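Ribulose bisphosphate carboxylase (PDB 2D69) probably catalyses the addition of CO2 and water to ribulose 1,5-bisphosphate, giving two molecules of 3-phosphoglycerate, in an archaeal AMP degradation pathway. Local coordinates at residues A[199-210]-A[237-248]. Sequence-based numbering, arbitrary orientation.
With SO4 (sulfate ion), chain I.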
# COMPACT_ATOMS: atom_id res chain seq x y z
N PHE A 199 -10.01 23.17 -12.29
CA PHE A 199 -8.90 23.47 -11.42
C PHE A 199 -7.60 22.89 -11.95
O PHE A 199 -6.59 23.61 -12.12
CB PHE A 199 -9.14 22.98 -9.96
CG PHE A 199 -8.08 23.47 -9.03
CD1 PHE A 199 -6.85 22.77 -8.89
CD2 PHE A 199 -8.23 24.71 -8.42
CE1 PHE A 199 -5.82 23.30 -8.10
CE2 PHE A 199 -7.22 25.20 -7.59
CZ PHE A 199 -5.98 24.52 -7.47
N GLU A 200 -7.59 21.60 -12.29
CA GLU A 200 -6.29 21.02 -12.74
C GLU A 200 -5.76 21.54 -14.05
O GLU A 200 -4.49 21.57 -14.34
CB GLU A 200 -6.34 19.48 -12.74
CG GLU A 200 -4.88 18.92 -12.79
CD GLU A 200 -4.74 17.44 -12.43
OE1 GLU A 200 -3.58 16.98 -12.25
OE2 GLU A 200 -5.79 16.75 -12.34
N GLU A 201 -6.69 21.91 -14.92
CA GLU A 201 -6.33 22.55 -16.19
C GLU A 201 -5.79 23.95 -15.93
O GLU A 201 -4.81 24.35 -16.51
CB GLU A 201 -7.53 22.58 -17.14
CG GLU A 201 -7.97 21.18 -17.59
CD GLU A 201 -9.24 21.19 -18.46
OE1 GLU A 201 -9.86 20.08 -18.55
OE2 GLU A 201 -9.60 22.27 -19.07
N ARG A 202 -6.40 24.68 -15.01
CA ARG A 202 -5.90 25.99 -14.62
C ARG A 202 -4.49 25.90 -14.01
O ARG A 202 -3.59 26.64 -14.45
CB ARG A 202 -6.83 26.65 -13.63
CG ARG A 202 -6.52 28.12 -13.44
CD ARG A 202 -7.68 28.85 -12.83
NE ARG A 202 -7.79 28.72 -11.38
CZ ARG A 202 -8.79 28.08 -10.77
NH1 ARG A 202 -9.69 27.41 -11.48
NH2 ARG A 202 -8.88 28.15 -9.46
N VAL A 203 -4.24 24.96 -13.08
CA VAL A 203 -2.87 24.83 -12.55
C VAL A 203 -1.84 24.52 -13.60
O VAL A 203 -0.76 25.12 -13.63
CB VAL A 203 -2.67 23.87 -11.32
CG1 VAL A 203 -3.88 23.74 -10.47
CG2 VAL A 203 -2.17 22.53 -11.70
N ARG A 204 -2.12 23.56 -14.46
CA ARG A 204 -1.14 23.26 -15.53
C ARG A 204 -0.82 24.48 -16.33
O ARG A 204 0.37 24.77 -16.63
CB ARG A 204 -1.67 22.18 -16.43
CG ARG A 204 -1.76 20.82 -15.73
CD ARG A 204 -2.41 19.80 -16.63
NE ARG A 204 -2.81 18.59 -15.98
CZ ARG A 204 -3.96 17.95 -16.21
NH1 ARG A 204 -4.92 18.44 -17.03
NH2 ARG A 204 -4.17 16.81 -15.57
N LYS A 205 -1.84 25.23 -16.73
CA LYS A 205 -1.56 26.37 -17.61
C LYS A 205 -0.90 27.54 -16.90
O LYS A 205 0.07 28.08 -17.38
CB LYS A 205 -2.83 26.83 -18.34
CG LYS A 205 -2.70 28.00 -19.32
CD LYS A 205 -1.80 27.67 -20.50
CE LYS A 205 -1.74 28.85 -21.45
NZ LYS A 205 -0.92 28.54 -22.70
N LEU A 206 -1.44 27.95 -15.77
CA LEU A 206 -1.05 29.23 -15.18
C LEU A 206 0.36 29.24 -14.62
O LEU A 206 1.03 30.27 -14.63
CB LEU A 206 -2.03 29.65 -14.10
CG LEU A 206 -3.22 30.49 -14.56
CD1 LEU A 206 -2.76 31.87 -14.86
CD2 LEU A 206 -3.91 29.83 -15.79
N TYR A 207 0.83 28.09 -14.17
CA TYR A 207 2.19 27.99 -13.62
C TYR A 207 3.21 28.00 -14.74
O TYR A 207 4.34 28.43 -14.54
CB TYR A 207 2.32 26.77 -12.66
CG TYR A 207 1.62 27.07 -11.33
CD1 TYR A 207 0.33 26.61 -11.05
CD2 TYR A 207 2.23 27.91 -10.36
CE1 TYR A 207 -0.27 26.94 -9.91
CE2 TYR A 207 1.62 28.24 -9.20
CZ TYR A 207 0.35 27.78 -8.97
OH TYR A 207 -0.35 28.06 -7.83
N ARG A 208 2.82 27.53 -15.92
CA ARG A 208 3.67 27.71 -17.10
C ARG A 208 3.82 29.19 -17.49
O ARG A 208 4.91 29.67 -17.76
CB ARG A 208 3.15 26.90 -18.30
CG ARG A 208 3.14 25.39 -18.04
CD ARG A 208 2.62 24.53 -19.22
NE ARG A 208 3.54 24.66 -20.35
CZ ARG A 208 3.37 25.47 -21.41
NH1 ARG A 208 2.28 26.24 -21.53
NH2 ARG A 208 4.31 25.49 -22.37
N VAL A 209 2.71 29.91 -17.48
CA VAL A 209 2.74 31.34 -17.73
C VAL A 209 3.57 32.03 -16.65
O VAL A 209 4.42 32.89 -16.95
CB VAL A 209 1.31 31.93 -17.66
CG1 VAL A 209 1.31 33.50 -17.75
CG2 VAL A 209 0.40 31.33 -18.73
N ARG A 210 3.33 31.64 -15.39
CA ARG A 210 4.06 32.15 -14.25
C ARG A 210 5.55 32.02 -14.49
O ARG A 210 6.30 33.00 -14.38
CB ARG A 210 3.66 31.37 -12.98
CG ARG A 210 4.16 31.94 -11.69
CD ARG A 210 5.60 31.63 -11.39
NE ARG A 210 5.85 30.24 -11.02
CZ ARG A 210 5.68 29.71 -9.81
NH1 ARG A 210 5.20 30.41 -8.78
NH2 ARG A 210 6.00 28.42 -9.62
N ARG A 237 -6.14 19.41 -4.37
CA ARG A 237 -5.82 20.61 -5.16
C ARG A 237 -4.49 21.23 -4.65
O ARG A 237 -3.63 21.63 -5.45
CB ARG A 237 -6.98 21.59 -5.13
CG ARG A 237 -8.14 21.17 -6.05
CD ARG A 237 -9.41 22.08 -5.99
NE ARG A 237 -10.40 21.43 -6.82
CZ ARG A 237 -11.68 21.74 -6.96
NH1 ARG A 237 -12.44 20.95 -7.72
NH2 ARG A 237 -12.23 22.76 -6.34
N ALA A 238 -4.29 21.23 -3.33
CA ALA A 238 -3.00 21.65 -2.73
C ALA A 238 -1.87 20.80 -3.27
O ALA A 238 -0.83 21.33 -3.71
CB ALA A 238 -3.06 21.62 -1.18
N GLU A 239 -2.09 19.49 -3.37
CA GLU A 239 -1.02 18.62 -3.93
C GLU A 239 -0.71 18.96 -5.38
O GLU A 239 0.48 18.99 -5.85
CB GLU A 239 -1.43 17.12 -3.82
CG GLU A 239 -1.51 16.60 -2.39
CD GLU A 239 -2.06 15.16 -2.27
OE1 GLU A 239 -2.75 14.70 -3.18
OE2 GLU A 239 -1.80 14.50 -1.25
N MET A 240 -1.74 19.27 -6.15
CA MET A 240 -1.54 19.68 -7.56
C MET A 240 -0.76 20.99 -7.69
O MET A 240 0.13 21.12 -8.54
CB MET A 240 -2.84 19.80 -8.33
CG MET A 240 -3.61 18.49 -8.53
SD MET A 240 -5.30 19.06 -8.99
CE MET A 240 -6.31 17.53 -8.74
N VAL A 241 -1.03 21.93 -6.79
CA VAL A 241 -0.34 23.22 -6.80
C VAL A 241 1.16 22.97 -6.52
O VAL A 241 2.02 23.37 -7.32
CB VAL A 241 -1.03 24.22 -5.78
CG1 VAL A 241 -0.15 25.52 -5.62
CG2 VAL A 241 -2.40 24.59 -6.28
N ALA A 242 1.48 22.24 -5.45
CA ALA A 242 2.88 21.97 -5.02
C ALA A 242 3.61 21.23 -6.13
O ALA A 242 4.78 21.53 -6.47
CB ALA A 242 2.90 21.14 -3.77
N ASN A 243 2.91 20.29 -6.74
CA ASN A 243 3.45 19.53 -7.84
C ASN A 243 3.84 20.35 -9.03
O ASN A 243 4.79 20.03 -9.73
CB ASN A 243 2.44 18.50 -8.31
CG ASN A 243 3.00 17.20 -8.28
OD1 ASN A 243 2.92 16.53 -7.20
ND2 ASN A 243 3.75 16.83 -9.37
N GLU A 244 3.10 21.41 -9.26
CA GLU A 244 3.38 22.31 -10.36
C GLU A 244 4.44 23.36 -10.03
O GLU A 244 4.83 24.11 -10.91
CB GLU A 244 2.07 22.92 -10.88
CG GLU A 244 2.02 23.14 -12.39
CD GLU A 244 2.06 21.87 -13.22
OE1 GLU A 244 1.60 20.82 -12.78
OE2 GLU A 244 2.57 21.92 -14.34
N GLY A 245 4.93 23.41 -8.79
CA GLY A 245 5.91 24.40 -8.40
C GLY A 245 5.35 25.55 -7.57
O GLY A 245 6.07 26.46 -7.26
N GLY A 246 4.08 25.53 -7.23
CA GLY A 246 3.51 26.63 -6.47
C GLY A 246 3.93 26.63 -5.02
O GLY A 246 4.16 25.56 -4.43
N GLN A 247 3.99 27.82 -4.43
CA GLN A 247 4.28 27.95 -3.01
C GLN A 247 3.18 28.57 -2.19
O GLN A 247 3.40 28.85 -1.01
CB GLN A 247 5.60 28.70 -2.76
CG GLN A 247 6.80 28.04 -3.44
CD GLN A 247 8.19 28.70 -3.18
OE1 GLN A 247 8.62 29.56 -3.95
NE2 GLN A 247 8.91 28.21 -2.15
N TYR A 248 2.01 28.81 -2.78
CA TYR A 248 0.85 29.38 -2.09
C TYR A 248 -0.48 28.69 -2.45
O TYR A 248 -0.70 28.30 -3.58
CB TYR A 248 0.67 30.83 -2.54
CG TYR A 248 1.31 32.02 -1.83
CD1 TYR A 248 2.30 32.82 -2.49
CD2 TYR A 248 0.86 32.46 -0.63
CE1 TYR A 248 2.75 34.00 -1.93
CE2 TYR A 248 1.35 33.62 -0.04
CZ TYR A 248 2.29 34.39 -0.70
OH TYR A 248 2.71 35.54 -0.12
S SO4 I . 2.77 30.19 -21.72
O1 SO4 I . 3.62 30.15 -22.91
O2 SO4 I . 2.52 31.58 -21.35
O3 SO4 I . 1.51 29.49 -22.01
O4 SO4 I . 3.46 29.51 -20.63
O HOH W 1 1.04 28.65 -5.74
O HOH W 2 6.43 26.29 -11.58
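The extended aliphatic chain of Arg237 lies over one face of the Phe199 ring, its CG 3.8 Å from the ring centroid in a CH-pi contact, while its guanidinium reaches on to Glu94 of a third subunit. The ring of Phe199, swung out opposite the backbone N (chi1 -171°), turns its edge to Met240 SD, a Met-aromatic contact, and brings its CZ to 3.8 Å from Val241 CG2. Cutting Phe199 back to an alanine is likely to leave the Arg237 methylenes without the ring they lie on and to open a gap beside Val241 and Met240. Met240, long and flexible, also runs across Glu200, whose CG is 3.8 Å from SD. Further along, Tyr207 rests its CB against Glu244 CG at 3.7 Å; a tyrosine suits this place because its ring packs against apolar atoms, Val241 CG1 among them, while its OH can still bind water.

These are neighbouring outer helices of the TIM barrel; the two segments run nearly parallel (23°), as expected of successive beta-alpha units, and Ile225 from the loop after strand 222-224 packs against Phe199, Tyr207 and Val241.

Polar bonds gather after the last turn of helix 231-244, where Gly245, suited to positive phi, completes a Schellman motif. Arg210 NH2 donates to Gly245 O at 3.1 Å, from above the carbonyl plane, and a water links the same nitrogen to Glu244 O. Tyr207 CD2 covers the guanidinium's face, and Arg210 NH1 binds Glu222 and Lys221 O. A second water joins Tyr207 OH, at 2.6 Å, to Tyr248 N, leading into barrel strand 248-252.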